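DUF4848 domain-containing protein (Bacteroides thetaiotaomicron, PDB 4LB8) is of unknown function but is probably exported as a lipoprotein, and pairs in the crystal with a second copy of itself, helical N-terminal part against beta-sheet C-terminal part. Local coordinates at residues K31-Y36 against F133-S138; S62-M67 against N123-N128; N105-T110 against T146-R151; G190-N195 against G260-Q265; H214-L219 against E272-G277. One frame throughout, in Å; residues are numbered along the deposited sequence.

In the fold
Contact 1 closes the longest of the N-terminal loops, tying the start of helix 33-44 to strand 132-135 of a small mixed sheet. Nested inside that loop is contact 2, where the start of helix 63-80 meets the 123-128 turn; the two touch through Tyr36 and Asn123 and between Phe133 and Val127. Contact 3 crosses both, fastening the loop after helix 84-98 to the short helix 148-152. The chain then passes to the C-terminal sheets, in series with the first three. There contacts 4 and 5 cross each other, pairing strand 191-201 with 254-262 and strand 213-220 with 268-275, and their centres lie about 18 Å apart.

Contact 1 (K31-Y36 against F133-S138); sequences KDVESY and FMIGDS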
# COMPACT_ATOMS: atom_id res chain seq x y z
N LYS A 31 -20.69 21.22 34.51
CA LYS A 31 -21.29 22.50 34.94
C LYS A 31 -21.55 23.38 33.71
O LYS A 31 -22.66 23.88 33.54
CB LYS A 31 -20.36 23.19 35.98
CG LYS A 31 -20.79 24.59 36.44
CD LYS A 31 -19.90 25.11 37.58
CE LYS A 31 -18.89 26.16 37.16
NZ LYS A 31 -19.52 27.51 37.02
N ASP A 32 -20.53 23.50 32.82
CA ASP A 32 -20.55 24.32 31.61
C ASP A 32 -19.56 23.77 30.55
O ASP A 32 -18.99 22.70 30.74
CB ASP A 32 -20.21 25.79 31.96
CG ASP A 32 -19.13 25.98 33.01
OD1 ASP A 32 -18.09 25.29 32.93
OD2 ASP A 32 -19.31 26.84 33.88
N VAL A 33 -19.39 24.50 29.42
CA VAL A 33 -18.50 24.08 28.34
C VAL A 33 -17.03 24.09 28.85
O VAL A 33 -16.27 23.16 28.54
CB VAL A 33 -18.70 24.94 27.06
CG1 VAL A 33 -17.60 24.67 26.02
CG2 VAL A 33 -20.07 24.66 26.43
N GLU A 34 -16.67 25.11 29.66
CA GLU A 34 -15.35 25.36 30.24
C GLU A 34 -14.91 24.18 31.13
O GLU A 34 -13.78 23.70 30.99
CB GLU A 34 -15.37 26.69 31.01
CG GLU A 34 -14.06 27.09 31.68
CD GLU A 34 -14.21 27.90 32.96
OE1 GLU A 34 -15.16 27.64 33.74
OE2 GLU A 34 -13.34 28.77 33.21
N SER A 35 -15.84 23.68 31.97
CA SER A 35 -15.62 22.53 32.85
C SER A 35 -15.33 21.28 32.04
O SER A 35 -14.36 20.58 32.32
CB SER A 35 -16.84 22.31 33.75
OG SER A 35 -17.00 23.43 34.61
N TYR A 36 -16.14 21.04 31.00
CA TYR A 36 -16.04 19.89 30.11
C TYR A 36 -14.67 19.90 29.37
O TYR A 36 -13.93 18.92 29.46
CB TYR A 36 -17.25 19.85 29.13
CG TYR A 36 -16.97 19.16 27.82
CD1 TYR A 36 -16.77 17.78 27.77
CD2 TYR A 36 -16.78 19.89 26.65
CE1 TYR A 36 -16.40 17.15 26.58
CE2 TYR A 36 -16.42 19.27 25.46
CZ TYR A 36 -16.22 17.90 25.44
OH TYR A 36 -15.89 17.28 24.26
N PHE A 133 -23.49 12.46 27.13
CA PHE A 133 -23.03 13.22 28.30
C PHE A 133 -23.83 14.51 28.31
O PHE A 133 -24.50 14.83 27.31
CB PHE A 133 -21.51 13.45 28.37
CG PHE A 133 -20.94 14.35 27.31
CD1 PHE A 133 -20.55 13.84 26.07
CD2 PHE A 133 -20.77 15.71 27.55
CE1 PHE A 133 -20.04 14.68 25.07
CE2 PHE A 133 -20.26 16.55 26.55
CZ PHE A 133 -19.90 16.03 25.32
N MSE A 134 -23.78 15.24 29.44
CA MSE A 134 -24.55 16.46 29.58
C MSE A 134 -23.71 17.67 29.97
O MSE A 134 -22.76 17.53 30.75
CB MSE A 134 -25.66 16.27 30.62
CG MSE A 134 -26.79 15.39 30.12
SE MSE A 134 -28.25 15.38 31.37
CE MSE A 134 -29.05 17.10 30.92
N ILE A 135 -24.10 18.86 29.43
CA ILE A 135 -23.56 20.19 29.77
C ILE A 135 -24.72 20.93 30.43
O ILE A 135 -25.64 21.38 29.72
CB ILE A 135 -22.91 20.98 28.58
CG1 ILE A 135 -21.88 20.16 27.75
CG2 ILE A 135 -22.34 22.34 29.06
CD1 ILE A 135 -20.88 19.43 28.50
N GLY A 136 -24.71 20.98 31.76
CA GLY A 136 -25.79 21.56 32.55
C GLY A 136 -27.09 20.82 32.24
O GLY A 136 -27.14 19.59 32.38
N ASP A 137 -28.10 21.53 31.72
CA ASP A 137 -29.38 20.91 31.38
C ASP A 137 -29.42 20.44 29.91
O ASP A 137 -30.45 19.90 29.47
CB ASP A 137 -30.54 21.84 31.70
CG ASP A 137 -30.90 21.85 33.19
OD1 ASP A 137 -30.75 20.79 33.84
OD2 ASP A 137 -31.35 22.91 33.68
N SER A 138 -28.28 20.57 29.19
CA SER A 138 -28.19 20.19 27.78
C SER A 138 -27.59 18.82 27.63
O SER A 138 -26.58 18.51 28.25
CB SER A 138 -27.40 21.21 26.97
OG SER A 138 -27.94 22.52 27.09
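Phe133 lays its CE2 over one face of the Tyr36 ring, near the rim, the planes 18° apart but slid so that the rings barely overlap. The centroids are 5.1 Å apart, and Tyr36 CE1 comes to 3.9 Å from Phe133 CZ. With CG anti to the backbone N (chi1 153°), the tyrosine ring reaches toward Phe133, and its OH hydrogen-bonds to Asn123 of the 123-128 segment. Ile135 fills the angle between helix and strand with two branches: CD1 packs 3.7 Å from Tyr36 CB, while CG2 sits under the first helical turn, 3.5 Å from Asp32 C. An alanine here in place of Tyr36 would take away the ring that Phe133 CE2 and CZ pack on and would probably leave Asn123 without its hydroxyl partner, while the CB next to Ile135 CD1 would remain. Asp32 holds the helix start in shape: its OD1 accepts from Ser35 N at 2.9 Å and, from above the carboxylate plane, from Ser35 OG. Beyond Ile135 the strand reverses in a type II' turn with Gly136 at positive phi. The arrangement is a capped helix N-terminus packed against the end of the 132-135/138-141 beta hairpin.

Contact 2 (S62-M67 against N123-N128); sequences SQMILM and NEYFVN
Gln63 NE2 gives the shortest direct polar bond of the contact, 3.0 Å to Asn128 O, which it meets nearly along the C=O axis although the oxygen lies 21° out of the amide plane. The extended glutamine chain passes over Val127 on its way, with CD 3.6 Å from Val127 CG2. Three more bonds join the helix start to carbonyls of the turn. Gln63 N donates to Val127 O with an N-H...O angle of 157°, Met64 N reaches Glu124 O at 3.1 Å from above the carbonyl plane, and Ser62 OG likewise approaches Tyr125 O from above its plane. Ser62 occupies the N-cap position but makes no capping bond of its own; the carbonyls of Val127 and Glu124 instead receive the N-H groups of the first turn. The Glu124 side chain slants across that of Met64, a selenomethionine, with Met64 CG 3.6 Å from Glu124 CD. The Met64 chain then bends so that SE stands at the edge of the Tyr125 ring, 5.2 Å from its centroid, in a Met-aromatic contact. A water donates to Glu124 OE1 at 2.6 Å, while OE2 and the Tyr125 hydroxyl reach Thr256 of the second subunit. The buried turn is thus wedged between the N-terminus of helix 63-80 and helix 33-44, with helix 48-57 against Ser62 and Met64.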
# COMPACT_ATOMS: atom_id res chain seq x y z
N SER A 62 -17.63 4.26 31.45
CA SER A 62 -17.71 4.98 30.20
C SER A 62 -17.34 4.04 29.07
O SER A 62 -16.92 2.90 29.33
CB SER A 62 -16.82 6.22 30.20
OG SER A 62 -15.52 5.96 30.70
N GLN A 63 -17.51 4.51 27.81
CA GLN A 63 -17.17 3.76 26.61
C GLN A 63 -15.71 3.36 26.62
O GLN A 63 -15.39 2.28 26.10
CB GLN A 63 -17.50 4.56 25.37
CG GLN A 63 -18.91 4.27 24.94
CD GLN A 63 -19.23 4.86 23.62
OE1 GLN A 63 -18.36 4.98 22.73
NE2 GLN A 63 -20.51 5.16 23.44
N MSE A 64 -14.85 4.17 27.26
CA MSE A 64 -13.44 3.87 27.41
C MSE A 64 -13.24 2.57 28.24
O MSE A 64 -12.46 1.72 27.83
CB MSE A 64 -12.70 5.04 28.05
CG MSE A 64 -11.19 4.88 27.95
SE MSE A 64 -10.25 4.63 29.65
CE MSE A 64 -10.97 3.22 30.34
N ILE A 65 -13.95 2.42 29.40
CA ILE A 65 -13.85 1.24 30.28
C ILE A 65 -14.33 0.00 29.51
O ILE A 65 -13.69 -1.06 29.60
CB ILE A 65 -14.61 1.42 31.64
CG1 ILE A 65 -14.17 2.70 32.43
CG2 ILE A 65 -14.59 0.14 32.52
CD1 ILE A 65 -12.73 2.71 33.09
N LEU A 66 -15.40 0.15 28.70
CA LEU A 66 -15.91 -0.92 27.85
C LEU A 66 -14.86 -1.32 26.79
O LEU A 66 -14.75 -2.51 26.53
CB LEU A 66 -17.23 -0.49 27.17
CG LEU A 66 -18.05 -1.61 26.56
CD1 LEU A 66 -18.60 -2.54 27.63
CD2 LEU A 66 -19.16 -1.04 25.70
N MSE A 67 -14.11 -0.37 26.21
CA MSE A 67 -13.06 -0.60 25.22
C MSE A 67 -11.91 -1.38 25.86
O MSE A 67 -11.40 -2.32 25.25
CB MSE A 67 -12.56 0.72 24.61
CG MSE A 67 -11.60 0.54 23.41
SE MSE A 67 -12.37 -0.43 21.91
CE MSE A 67 -13.09 1.07 20.88
N ASN A 123 -13.76 11.97 23.64
CA ASN A 123 -15.02 11.99 24.39
C ASN A 123 -15.40 10.61 24.98
O ASN A 123 -16.28 10.55 25.83
CB ASN A 123 -16.15 12.52 23.53
CG ASN A 123 -16.16 14.01 23.45
OD1 ASN A 123 -15.67 14.68 24.33
ND2 ASN A 123 -16.76 14.58 22.41
N GLU A 124 -14.69 9.53 24.56
CA GLU A 124 -14.87 8.14 25.02
C GLU A 124 -14.75 8.05 26.56
O GLU A 124 -15.41 7.21 27.18
CB GLU A 124 -13.86 7.19 24.35
CG GLU A 124 -12.39 7.42 24.70
CD GLU A 124 -11.47 6.21 24.59
OE1 GLU A 124 -11.98 5.09 24.37
OE2 GLU A 124 -10.24 6.39 24.76
N TYR A 125 -13.96 8.94 27.18
CA TYR A 125 -13.78 9.02 28.62
C TYR A 125 -15.07 9.40 29.34
O TYR A 125 -15.24 9.02 30.49
CB TYR A 125 -12.70 10.06 28.97
CG TYR A 125 -11.34 9.76 28.36
CD1 TYR A 125 -10.65 8.61 28.69
CD2 TYR A 125 -10.73 10.68 27.52
CE1 TYR A 125 -9.42 8.31 28.10
CE2 TYR A 125 -9.48 10.41 26.95
CZ TYR A 125 -8.84 9.22 27.24
OH TYR A 125 -7.61 8.95 26.68
N PHE A 126 -15.96 10.18 28.71
CA PHE A 126 -17.12 10.67 29.42
C PHE A 126 -18.46 10.16 28.87
O PHE A 126 -19.41 10.10 29.65
CB PHE A 126 -17.11 12.20 29.48
CG PHE A 126 -15.82 12.85 29.95
CD1 PHE A 126 -15.29 12.57 31.19
CD2 PHE A 126 -15.19 13.81 29.16
CE1 PHE A 126 -14.12 13.20 31.64
CE2 PHE A 126 -14.03 14.45 29.61
CZ PHE A 126 -13.49 14.14 30.84
N VAL A 127 -18.55 9.78 27.55
CA VAL A 127 -19.79 9.25 26.97
C VAL A 127 -20.19 7.93 27.66
O VAL A 127 -19.33 7.15 28.06
CB VAL A 127 -19.80 9.06 25.43
CG1 VAL A 127 -19.86 10.39 24.68
CG2 VAL A 127 -18.64 8.19 24.94
N ASN A 128 -21.50 7.71 27.80
CA ASN A 128 -22.04 6.50 28.39
C ASN A 128 -22.25 5.45 27.29
O ASN A 128 -21.70 5.57 26.19
CB ASN A 128 -23.35 6.80 29.17
CG ASN A 128 -24.51 7.36 28.37
OD1 ASN A 128 -24.56 7.33 27.14
ND2 ASN A 128 -25.50 7.87 29.08
O HOH W 1 -14.04 3.87 23.42

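Contact 3 (N105-T110 against T146-R151); sequences NTIDAT and TDFKER
Asn105 lies across the Phe148 ring, its CA over one face in a CH-pi contact, 3.9 Å from the centroid and 14° off the normal. Its amide follows toward the far rim, turned 33° against the ring plane, and OD1 comes to 3.2 Å from Phe148 CE2. Phe148 CG is anti to the backbone N (chi1 -177°), which sends the ring from the helix start under Asn105. Asn105 OD1 accepts from two backbone donors: Ile107 N, in the carbonyl plane at 2.9 Å, closes an Asx turn, and Asp108 N, from above that plane, extends it to an Asx motif; both fix the amide over the ring. Asn105 ND2 is taken by Asp111. Ile107 CD1 approaches the ring at its edge, 4.4 Å from Phe148 CD2. Thr106 runs antiparallel to the Phe148 side chain, its OG1 3.6 Å from Phe148 CB and 3.4 Å from Lys149 CG. The aliphatic part of Lys149 crosses Ile107, CE lying 3.9 Å from Ile107 CG1. Tyr115 and Met103 also pack on Phe148. The segments are thus joined by dispersion and CH-pi contacts, and several polar groups instead shape their own segment: Asn105 OD1 in the loop, and the N-cap Asp147, accepting from Glu150 N.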
# COMPACT_ATOMS: atom_id res chain seq x y z
N ASN A 105 -14.73 -3.63 11.56
CA ASN A 105 -14.15 -3.30 10.26
C ASN A 105 -14.86 -4.06 9.15
O ASN A 105 -14.78 -5.30 9.08
CB ASN A 105 -12.65 -3.60 10.25
CG ASN A 105 -11.86 -3.01 9.10
OD1 ASN A 105 -12.35 -2.78 8.01
ND2 ASN A 105 -10.59 -2.80 9.32
N THR A 106 -15.54 -3.29 8.28
CA THR A 106 -16.33 -3.76 7.13
C THR A 106 -15.47 -3.91 5.86
O THR A 106 -15.91 -4.53 4.89
CB THR A 106 -17.51 -2.82 6.86
OG1 THR A 106 -17.03 -1.48 6.70
CG2 THR A 106 -18.55 -2.87 7.94
N ILE A 107 -14.25 -3.34 5.86
CA ILE A 107 -13.35 -3.41 4.71
C ILE A 107 -12.43 -4.66 4.84
O ILE A 107 -12.46 -5.52 3.97
CB ILE A 107 -12.56 -2.09 4.53
CG1 ILE A 107 -13.53 -0.89 4.39
CG2 ILE A 107 -11.60 -2.18 3.33
CD1 ILE A 107 -12.88 0.51 4.52
N ASP A 108 -11.63 -4.74 5.93
CA ASP A 108 -10.72 -5.87 6.16
C ASP A 108 -11.28 -6.78 7.28
O ASP A 108 -11.26 -6.40 8.46
CB ASP A 108 -9.32 -5.34 6.50
CG ASP A 108 -8.25 -6.38 6.73
OD1 ASP A 108 -8.55 -7.60 6.61
OD2 ASP A 108 -7.10 -5.99 7.05
N ALA A 109 -11.72 -7.99 6.91
CA ALA A 109 -12.30 -8.98 7.84
C ALA A 109 -11.25 -9.70 8.70
O ALA A 109 -11.64 -10.45 9.61
CB ALA A 109 -13.12 -10.00 7.08
N THR A 110 -9.94 -9.46 8.45
CA THR A 110 -8.85 -10.01 9.26
C THR A 110 -8.58 -9.07 10.44
O THR A 110 -7.88 -9.45 11.39
CB THR A 110 -7.58 -10.29 8.43
OG1 THR A 110 -7.04 -9.07 7.94
CG2 THR A 110 -7.84 -11.25 7.27
N THR A 146 -21.62 6.68 10.76
CA THR A 146 -22.78 5.86 10.35
C THR A 146 -22.33 4.41 10.19
O THR A 146 -23.00 3.48 10.66
CB THR A 146 -23.39 6.40 9.05
OG1 THR A 146 -22.35 6.46 8.07
CG2 THR A 146 -24.03 7.79 9.24
N ASP A 147 -21.16 4.24 9.56
CA ASP A 147 -20.53 2.95 9.25
C ASP A 147 -19.02 3.08 9.36
O ASP A 147 -18.52 4.20 9.39
CB ASP A 147 -20.95 2.48 7.83
CG ASP A 147 -20.69 3.49 6.71
OD1 ASP A 147 -19.51 3.79 6.44
OD2 ASP A 147 -21.68 3.94 6.08
N PHE A 148 -18.30 1.94 9.38
CA PHE A 148 -16.84 1.91 9.47
C PHE A 148 -16.18 2.58 8.23
O PHE A 148 -15.14 3.23 8.37
CB PHE A 148 -16.32 0.47 9.65
CG PHE A 148 -14.82 0.43 9.82
CD1 PHE A 148 -14.23 0.73 11.05
CD2 PHE A 148 -13.98 0.22 8.73
CE1 PHE A 148 -12.85 0.78 11.19
CE2 PHE A 148 -12.60 0.29 8.87
CZ PHE A 148 -12.05 0.56 10.10
N LYS A 149 -16.78 2.40 7.04
CA LYS A 149 -16.33 2.94 5.76
C LYS A 149 -16.27 4.48 5.80
O LYS A 149 -15.37 5.06 5.21
CB LYS A 149 -17.22 2.44 4.61
CG LYS A 149 -17.09 0.95 4.32
CD LYS A 149 -17.46 0.58 2.87
CE LYS A 149 -16.89 -0.75 2.40
NZ LYS A 149 -17.78 -1.90 2.73
N GLU A 150 -17.17 5.12 6.55
CA GLU A 150 -17.19 6.57 6.70
C GLU A 150 -15.93 7.07 7.47
O GLU A 150 -15.40 8.14 7.16
CB GLU A 150 -18.49 7.00 7.38
CG GLU A 150 -18.85 8.46 7.20
CD GLU A 150 -19.79 9.00 8.26
OE1 GLU A 150 -20.73 8.27 8.65
OE2 GLU A 150 -19.57 10.14 8.74
N ARG A 151 -15.42 6.26 8.43
CA ARG A 151 -14.22 6.57 9.21
C ARG A 151 -12.94 6.50 8.37
O ARG A 151 -12.07 7.35 8.53
CB ARG A 151 -14.11 5.63 10.42
CG ARG A 151 -12.97 5.95 11.37
CD ARG A 151 -12.78 4.85 12.38
NE ARG A 151 -11.57 5.08 13.18
CZ ARG A 151 -10.43 4.42 13.00
NH1 ARG A 151 -10.33 3.49 12.06
NH2 ARG A 151 -9.38 4.69 13.77

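Contact 4 (G190-N195 against G260-Q265); sequences GIIHAN and GRKLAQ
Strands 191-195 and 260-262 run antiparallel with a marked twist, their axes 4.7 Å apart at closest and their directions 140° apart. Ile192 and Gly260 form a hydrogen-bonded pair with Ile192 N 2.9 Å from Gly260 O, and Lys262 N donates to Gly190 O at 2.9 Å. Gly190 O also receives a CA-H...O contact from Arg261 CA at 3.1 Å. Between these bonds, Ile191 and Arg261 make a non-hydrogen-bonded pair whose side chains lie alongside each other and point the same way. Ile191 CD1 touches the aliphatic part of the arginine, 3.7 Å from Arg261 CG. This pairing belongs to the larger antiparallel sheet, in which strand 191-201 follows strand 179-188 through a tight turn; Gly190 there has positive phi, and a CB would run into the preceding carbonyl. Past its contact with Ile191, the Arg261 chain bends at chi3 (-59°) and its guanidinium forms a salt bridge with Glu223. On the face of Ile192, the isoleucine stretches CD1 across the strand to 4.0 Å from Lys262 CG, the two side chains crossing at about a right angle. Gly260 has no side chain on that face, and Ile192 CB lies 3.5 Å from Gly260 O. Lys262 NZ forms a salt bridge with the C-terminal carboxylate of Leu290, while Glu37 of the second subunit packs on Ile191.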
# COMPACT_ATOMS: atom_id res chain seq x y z
N GLY A 190 1.83 -22.92 -22.97
CA GLY A 190 2.77 -23.59 -22.09
C GLY A 190 4.00 -22.76 -21.83
O GLY A 190 4.71 -23.05 -20.87
N ILE A 191 4.26 -21.73 -22.68
CA ILE A 191 5.42 -20.81 -22.57
C ILE A 191 5.04 -19.69 -21.62
O ILE A 191 4.10 -18.95 -21.90
CB ILE A 191 5.89 -20.25 -23.95
CG1 ILE A 191 6.17 -21.36 -25.01
CG2 ILE A 191 7.05 -19.22 -23.81
CD1 ILE A 191 7.35 -22.24 -24.78
N ILE A 192 5.79 -19.57 -20.52
CA ILE A 192 5.59 -18.56 -19.49
C ILE A 192 6.46 -17.33 -19.81
O ILE A 192 7.67 -17.46 -19.98
CB ILE A 192 5.86 -19.14 -18.05
CG1 ILE A 192 4.92 -20.37 -17.78
CG2 ILE A 192 5.64 -18.05 -16.98
CD1 ILE A 192 5.27 -21.25 -16.66
N HIS A 193 5.81 -16.16 -19.91
CA HIS A 193 6.41 -14.86 -20.20
C HIS A 193 6.56 -14.08 -18.91
O HIS A 193 5.61 -14.01 -18.14
CB HIS A 193 5.50 -14.08 -21.18
CG HIS A 193 5.56 -14.56 -22.60
ND1 HIS A 193 5.07 -15.79 -22.97
CD2 HIS A 193 6.01 -13.92 -23.70
CE1 HIS A 193 5.29 -15.88 -24.27
NE2 HIS A 193 5.84 -14.77 -24.75
N ALA A 194 7.72 -13.48 -18.65
CA ALA A 194 7.93 -12.67 -17.46
C ALA A 194 8.27 -11.26 -17.86
O ALA A 194 8.98 -11.06 -18.86
CB ALA A 194 9.06 -13.25 -16.60
N ASN A 195 7.77 -10.30 -17.10
CA ASN A 195 8.05 -8.89 -17.25
C ASN A 195 8.59 -8.37 -15.90
O ASN A 195 7.90 -8.46 -14.88
CB ASN A 195 6.80 -8.12 -17.74
CG ASN A 195 7.00 -6.68 -18.17
OD1 ASN A 195 6.04 -5.92 -18.30
ND2 ASN A 195 8.23 -6.23 -18.40
N GLY A 260 9.88 -19.67 -18.27
CA GLY A 260 9.94 -21.11 -18.26
C GLY A 260 8.81 -21.70 -19.07
O GLY A 260 8.22 -21.03 -19.91
N ARG A 261 8.51 -22.97 -18.81
CA ARG A 261 7.41 -23.71 -19.42
C ARG A 261 6.65 -24.49 -18.37
O ARG A 261 7.23 -24.85 -17.35
CB ARG A 261 7.92 -24.72 -20.46
CG ARG A 261 8.32 -24.17 -21.80
CD ARG A 261 8.55 -25.28 -22.82
NE ARG A 261 9.59 -26.24 -22.43
CZ ARG A 261 10.14 -27.13 -23.25
NH1 ARG A 261 9.79 -27.17 -24.53
NH2 ARG A 261 11.07 -27.96 -22.81
N LYS A 262 5.39 -24.82 -18.68
CA LYS A 262 4.57 -25.71 -17.87
C LYS A 262 4.88 -27.19 -18.22
O LYS A 262 4.93 -27.57 -19.41
CB LYS A 262 3.08 -25.41 -18.11
CG LYS A 262 2.59 -24.09 -17.55
CD LYS A 262 1.14 -23.84 -17.94
CE LYS A 262 0.20 -24.88 -17.38
NZ LYS A 262 -1.20 -24.64 -17.78
N LEU A 263 5.06 -28.02 -17.18
CA LEU A 263 5.29 -29.45 -17.31
C LEU A 263 3.99 -30.21 -17.15
O LEU A 263 3.88 -31.35 -17.61
CB LEU A 263 6.29 -29.95 -16.23
CG LEU A 263 7.70 -29.40 -16.22
CD1 LEU A 263 8.40 -29.82 -14.96
CD2 LEU A 263 8.49 -29.88 -17.43
N ALA A 264 3.02 -29.60 -16.47
CA ALA A 264 1.72 -30.20 -16.18
C ALA A 264 0.55 -29.29 -16.64
O ALA A 264 0.76 -28.27 -17.29
CB ALA A 264 1.62 -30.47 -14.68
N GLN A 265 -0.68 -29.70 -16.29
CA GLN A 265 -1.91 -28.98 -16.58
C GLN A 265 -1.95 -27.64 -15.82
O GLN A 265 -2.44 -26.65 -16.36
CB GLN A 265 -3.12 -29.86 -16.21
CG GLN A 265 -4.46 -29.35 -16.72
CD GLN A 265 -5.60 -30.13 -16.11
OE1 GLN A 265 -5.81 -31.32 -16.42
NE2 GLN A 265 -6.35 -29.50 -15.21

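Contact 5 (H214-L219 against E272-G277); sequences HAKVNL and EIWSRG
Trp274 spreads its indole beneath His214, whose CB stands over the five-membered ring in a CH-pi contact, 3.4 Å from the centroid. The imidazole continues past the rim nearly parallel, at 22°, with scarcely any overlap. Placing Trp274 CG between the backbone N and the carbonyl carbon (chi1 70°) swings the indole across to the neighbouring strand, where CH2 meets Lys216 CD at 3.8 Å. A serine in place of Trp274 would probably uncover His214 CB and leave the lysine chain freer to move. Among charged groups, Lys216 NZ meets Glu272 OE1 on its syn side at 3.2 Å; Arg283 shares that oxygen, and Tyr280 takes the lysine too. Backbone bonds come in two pairs, Trp274 N to His214 O at 2.9 Å being the straightest (165°), with Lys216 and Glu272 pairing likewise. Ala215 and Ile273 turn to the other face, Ile273 packing on strand 179-188. The two strands form the centre of a four-stranded antiparallel sheet, flanked by 244-247 and 284-289.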
# COMPACT_ATOMS: atom_id res chain seq x y z
N HIS A 214 15.98 -9.23 -8.13
CA HIS A 214 16.09 -10.30 -7.16
C HIS A 214 14.73 -10.95 -6.94
O HIS A 214 13.76 -10.30 -6.57
CB HIS A 214 16.65 -9.78 -5.83
CG HIS A 214 17.98 -9.10 -5.93
ND1 HIS A 214 19.14 -9.81 -6.19
CD2 HIS A 214 18.29 -7.79 -5.78
CE1 HIS A 214 20.11 -8.92 -6.21
NE2 HIS A 214 19.65 -7.69 -5.94
N ALA A 215 14.67 -12.25 -7.23
CA ALA A 215 13.45 -13.02 -7.09
C ALA A 215 13.72 -14.32 -6.38
O ALA A 215 14.85 -14.82 -6.37
CB ALA A 215 12.85 -13.28 -8.47
N LYS A 216 12.67 -14.82 -5.73
CA LYS A 216 12.56 -16.08 -5.03
C LYS A 216 11.32 -16.77 -5.60
O LYS A 216 10.18 -16.31 -5.44
CB LYS A 216 12.45 -15.85 -3.51
CG LYS A 216 13.80 -15.89 -2.79
CD LYS A 216 13.69 -15.42 -1.33
CE LYS A 216 13.17 -16.49 -0.37
NZ LYS A 216 12.54 -15.90 0.85
N VAL A 217 11.55 -17.83 -6.36
CA VAL A 217 10.52 -18.55 -7.10
C VAL A 217 10.35 -19.96 -6.52
O VAL A 217 11.34 -20.68 -6.33
CB VAL A 217 10.95 -18.59 -8.61
CG1 VAL A 217 9.94 -19.33 -9.49
CG2 VAL A 217 11.23 -17.18 -9.15
N ASN A 218 9.11 -20.36 -6.24
CA ASN A 218 8.83 -21.73 -5.77
C ASN A 218 7.58 -22.20 -6.49
O ASN A 218 6.48 -21.85 -6.07
CB ASN A 218 8.68 -21.82 -4.24
CG ASN A 218 8.56 -23.23 -3.72
OD1 ASN A 218 8.86 -24.22 -4.39
ND2 ASN A 218 8.10 -23.35 -2.50
N LEU A 219 7.76 -22.93 -7.60
CA LEU A 219 6.64 -23.34 -8.44
C LEU A 219 6.56 -24.83 -8.69
O LEU A 219 7.58 -25.49 -8.88
CB LEU A 219 6.68 -22.64 -9.82
CG LEU A 219 6.67 -21.11 -9.85
CD1 LEU A 219 6.77 -20.59 -11.29
CD2 LEU A 219 5.44 -20.56 -9.18
N GLU A 272 8.39 -13.89 -5.23
CA GLU A 272 8.82 -12.75 -4.42
C GLU A 272 9.80 -11.94 -5.25
O GLU A 272 10.70 -12.53 -5.87
CB GLU A 272 9.48 -13.20 -3.11
CG GLU A 272 8.55 -13.91 -2.14
CD GLU A 272 9.29 -14.66 -1.06
OE1 GLU A 272 10.30 -14.12 -0.55
OE2 GLU A 272 8.88 -15.80 -0.74
N ILE A 273 9.61 -10.60 -5.29
CA ILE A 273 10.43 -9.67 -6.09
C ILE A 273 10.89 -8.47 -5.26
O ILE A 273 10.08 -7.84 -4.56
CB ILE A 273 9.63 -9.21 -7.37
CG1 ILE A 273 10.48 -8.40 -8.39
CG2 ILE A 273 8.35 -8.46 -7.02
CD1 ILE A 273 11.57 -9.21 -9.23
N TRP A 274 12.18 -8.14 -5.39
CA TRP A 274 12.81 -6.93 -4.85
C TRP A 274 13.94 -6.52 -5.82
O TRP A 274 14.09 -7.14 -6.87
CB TRP A 274 13.26 -7.08 -3.38
CG TRP A 274 14.43 -7.99 -3.13
CD1 TRP A 274 15.73 -7.62 -2.88
CD2 TRP A 274 14.40 -9.42 -3.02
NE1 TRP A 274 16.51 -8.74 -2.70
CE2 TRP A 274 15.72 -9.86 -2.75
CE3 TRP A 274 13.37 -10.39 -3.14
CZ2 TRP A 274 16.05 -11.22 -2.65
CZ3 TRP A 274 13.70 -11.73 -2.98
CH2 TRP A 274 15.02 -12.13 -2.75
N SER A 275 14.66 -5.40 -5.55
CA SER A 275 15.71 -4.92 -6.47
C SER A 275 16.83 -4.28 -5.68
O SER A 275 16.82 -4.35 -4.45
CB SER A 275 15.13 -3.94 -7.50
OG SER A 275 14.75 -2.68 -6.95
N ARG A 276 17.80 -3.65 -6.37
CA ARG A 276 18.87 -2.90 -5.73
C ARG A 276 18.27 -1.71 -4.93
O ARG A 276 18.71 -1.44 -3.81
CB ARG A 276 19.85 -2.40 -6.80
CG ARG A 276 21.17 -1.85 -6.25
CD ARG A 276 22.11 -1.51 -7.39
NE ARG A 276 21.49 -0.60 -8.36
CZ ARG A 276 22.00 -0.30 -9.54
NH1 ARG A 276 23.16 -0.82 -9.92
NH2 ARG A 276 21.37 0.55 -10.36
N GLY A 277 17.24 -1.07 -5.49
CA GLY A 277 16.55 0.05 -4.86
C GLY A 277 15.46 -0.31 -3.86
O GLY A 277 15.18 0.50 -2.98